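Local atomic coordinates of putative agmatinase (Clostridium difficile, PDB entry 3LHL), a protein that probably hydrolyses agmatine to putrescine and urea, as a manganese-dependent enzyme of the arginase family. Residues N187-L192 against S237-V242. Residues are numbered along the deposited sequence; the frame is centred on the assembly and turned at random.
Sequences NIVNML and SNINIV
V189 and L192, at the C-terminal end of helix 185-191, close an apolar, water-bridged contact on I239, which lies in the loop leading into strand 240-247. Here the helix end meets the lead-in to a strand that pairs in parallel with strand 196-202, without a direct hydrogen bond between the two segments. The CG2 methyl of I239 is the meeting point: it reaches CG1 of V189 at 3.5 Å, lies equally near the carbonyl oxygen of V189, and meets L192 through its backbone O at 3.7 Å and, more loosely, its CB at 4.1 Å. In V189, CG1 extends anti to the backbone N (chi1 175°), which brings this branch rather than CG2 against I239. One water joins the backbones, donating to the O of V189 at 2.9 Å and accepting from N of N238 at 2.8 Å. The same V189 carbonyl oxygen also receives a weak bond from N of L192, where the chain leaves helical geometry. On the other segment, OG of S237 bends back over its own backbone (chi1 80°) and takes a weak bond from N of I239 at 3.4 Å; it is also bonded to the O of I234 in helix 229-235. That helix borders the contact through I233, which touches V189, while I197 of strand 196-202 lies against both L192 and I239. The contact thus sets the helix preceding strand 196-202 against the start of 240-247, the next strand in sequence and its sheet neighbour, away from the manganese site, as in the alpha/beta arginase fold.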
ATOM      1  N   ASN A 187       6.400  10.229 -15.000  1.00 17.30           N
ATOM      2  CA  ASN A 187       7.395  11.280 -14.855  1.00 18.29           C
ATOM      3  C   ASN A 187       8.084  11.199 -13.495  1.00 18.12           C
ATOM      4  O   ASN A 187       9.306  11.308 -13.409  1.00 17.34           O
ATOM      5  CB  ASN A 187       6.759  12.666 -15.025  1.00 19.16           C
ATOM      6  CG  ASN A 187       6.618  13.067 -16.479  1.00 19.70           C
ATOM      7  OD1 ASN A 187       7.318  12.549 -17.343  1.00 23.43           O
ATOM      8  ND2 ASN A 187       5.727  14.008 -16.753  1.00 20.64           N
ATOM      9  N   ILE A 188       7.298  11.009 -12.437  1.00 17.24           N
ATOM     10  CA  ILE A 188       7.842  10.918 -11.086  1.00 16.83           C
ATOM     11  C   ILE A 188       8.765   9.721 -10.935  1.00 16.39           C
ATOM     12  O   ILE A 188       9.835   9.829 -10.341  1.00 16.33           O
ATOM     13  CB  ILE A 188       6.712  10.828 -10.026  1.00 19.54           C
ATOM     14  CG1 ILE A 188       5.960  12.162  -9.965  1.00 20.10           C
ATOM     15  CG2 ILE A 188       7.291  10.487  -8.645  1.00 19.34           C
ATOM     16  CD1 ILE A 188       6.858  13.363  -9.689  1.00 18.76           C
ATOM     17  N   VAL A 189       8.357   8.583 -11.485  1.00 17.27           N
ATOM     18  CA  VAL A 189       9.153   7.364 -11.399  1.00 19.17           C
ATOM     19  C   VAL A 189      10.509   7.497 -12.099  1.00 19.78           C
ATOM     20  O   VAL A 189      11.528   7.066 -11.568  1.00 18.35           O
ATOM     21  CB  VAL A 189       8.380   6.164 -11.979  1.00 19.56           C
ATOM     22  CG1 VAL A 189       9.261   4.933 -11.988  1.00 19.63           C
ATOM     23  CG2 VAL A 189       7.132   5.901 -11.133  1.00 22.18           C
ATOM     24  N   ASN A 190      10.522   8.085 -13.293  1.00 20.02           N
ATOM     25  CA  ASN A 190      11.779   8.284 -14.008  1.00 22.00           C
ATOM     26  C   ASN A 190      12.690   9.216 -13.206  1.00 22.48           C
ATOM     27  O   ASN A 190      13.904   9.027 -13.163  1.00 19.89           O
ATOM     28  CB  ASN A 190      11.531   8.887 -15.392  1.00 21.32           C
ATOM     29  CG  ASN A 190      11.062   7.860 -16.396  1.00 22.29           C
ATOM     30  OD1 ASN A 190      11.626   6.768 -16.487  1.00 23.55           O
ATOM     31  ND2 ASN A 190      10.038   8.206 -17.166  1.00 23.46           N
HETATM   32  N   MSE A 191      12.091  10.219 -12.569  1.00 22.86           N
HETATM   33  CA  MSE A 191      12.849  11.174 -11.767  1.00 26.55           C
HETATM   34  C   MSE A 191      13.472  10.520 -10.542  1.00 25.62           C
HETATM   35  O   MSE A 191      14.489  10.985 -10.036  1.00 26.12           O
HETATM   36  CB  MSE A 191      11.954  12.329 -11.324  1.00 30.31           C
HETATM   37  CG  MSE A 191      11.823  13.441 -12.346  1.00 38.90           C
HETATM   38 SE   MSE A 191      10.509  14.756 -11.795  1.00 56.39          SE
HETATM   39  CE  MSE A 191      11.228  15.195 -10.044  1.00 45.48           C
ATOM     40  N   LEU A 192      12.849   9.444 -10.067  1.00 23.48           N
ATOM     41  CA  LEU A 192      13.337   8.711  -8.908  1.00 22.31           C
ATOM     42  C   LEU A 192      14.245   7.573  -9.356  1.00 22.02           C
ATOM     43  O   LEU A 192      14.415   6.581  -8.644  1.00 20.60           O
ATOM     44  CB  LEU A 192      12.160   8.139  -8.113  1.00 21.98           C
ATOM     45  CG  LEU A 192      11.481   9.021  -7.065  1.00 22.54           C
ATOM     46  CD1 LEU A 192      11.239  10.407  -7.608  1.00 25.64           C
ATOM     47  CD2 LEU A 192      10.172   8.368  -6.652  1.00 22.51           C
ATOM     48  N   SER A 237      10.785   0.937 -15.261  1.00 27.25           N
ATOM     49  CA  SER A 237      11.597   1.959 -14.610  1.00 26.72           C
ATOM     50  C   SER A 237      12.810   1.378 -13.899  1.00 26.06           C
ATOM     51  O   SER A 237      13.060   0.176 -13.947  1.00 26.72           O
ATOM     52  CB  SER A 237      10.765   2.725 -13.586  1.00 27.59           C
ATOM     53  OG  SER A 237      10.648   1.982 -12.382  1.00 24.39           O
ATOM     54  N   ASN A 238      13.558   2.249 -13.235  1.00 25.67           N
ATOM     55  CA  ASN A 238      14.727   1.819 -12.493  1.00 27.23           C
ATOM     56  C   ASN A 238      14.611   2.208 -11.025  1.00 27.27           C
ATOM     57  O   ASN A 238      15.575   2.689 -10.425  1.00 29.40           O
ATOM     58  CB  ASN A 238      16.003   2.420 -13.088  1.00 27.46           C
ATOM     59  CG  ASN A 238      17.262   1.867 -12.437  1.00 29.27           C
ATOM     60  OD1 ASN A 238      17.400   0.658 -12.262  1.00 29.96           O
ATOM     61  ND2 ASN A 238      18.186   2.750 -12.079  1.00 30.34           N
ATOM     62  N   ILE A 239      13.427   2.022 -10.445  1.00 25.48           N
ATOM     63  CA  ILE A 239      13.254   2.340  -9.033  1.00 25.41           C
ATOM     64  C   ILE A 239      13.396   1.042  -8.251  1.00 24.61           C
ATOM     65  O   ILE A 239      13.083  -0.036  -8.757  1.00 24.89           O
ATOM     66  CB  ILE A 239      11.873   2.974  -8.718  1.00 24.93           C
ATOM     67  CG1 ILE A 239      10.746   1.992  -9.027  1.00 25.07           C
ATOM     68  CG2 ILE A 239      11.699   4.258  -9.499  1.00 25.54           C
ATOM     69  CD1 ILE A 239       9.394   2.461  -8.525  1.00 24.50           C
ATOM     70  N   ASN A 240      13.874   1.148  -7.019  1.00 23.94           N
ATOM     71  CA  ASN A 240      14.068  -0.027  -6.185  1.00 24.89           C
ATOM     72  C   ASN A 240      13.054  -0.073  -5.045  1.00 23.56           C
ATOM     73  O   ASN A 240      13.144   0.686  -4.079  1.00 22.54           O
ATOM     74  CB  ASN A 240      15.505  -0.035  -5.644  1.00 25.85           C
ATOM     75  CG  ASN A 240      15.825  -1.286  -4.845  1.00 29.26           C
ATOM     76  OD1 ASN A 240      15.353  -2.377  -5.166  1.00 33.33           O
ATOM     77  ND2 ASN A 240      16.646  -1.138  -3.810  1.00 26.35           N
ATOM     78  N   ILE A 241      12.072  -0.957  -5.171  1.00 22.59           N
ATOM     79  CA  ILE A 241      11.057  -1.095  -4.138  1.00 21.40           C
ATOM     80  C   ILE A 241      11.599  -2.011  -3.049  1.00 21.16           C
ATOM     81  O   ILE A 241      11.814  -3.197  -3.276  1.00 20.74           O
ATOM     82  CB  ILE A 241       9.742  -1.667  -4.718  1.00 19.09           C
ATOM     83  CG1 ILE A 241       9.190  -0.698  -5.770  1.00 17.67           C
ATOM     84  CG2 ILE A 241       8.716  -1.860  -3.606  1.00 17.78           C
ATOM     85  CD1 ILE A 241       7.932  -1.173  -6.473  1.00 14.40           C
ATOM     86  N   VAL A 242      11.834  -1.447  -1.869  1.00 21.63           N
ATOM     87  CA  VAL A 242      12.373  -2.212  -0.751  1.00 19.80           C
ATOM     88  C   VAL A 242      11.310  -2.549   0.285  1.00 19.33           C
ATOM     89  O   VAL A 242      11.596  -3.181   1.305  1.00 18.13           O
ATOM     90  CB  VAL A 242      13.522  -1.440  -0.069  1.00 20.05           C
ATOM     91  CG1 VAL A 242      14.702  -1.338  -1.021  1.00 19.63           C
ATOM     92  CG2 VAL A 242      13.045  -0.046   0.339  1.00 18.59           C
TER
HETATM   93  O   HOH W   1      13.137   4.942 -12.656  1.00 20.73           O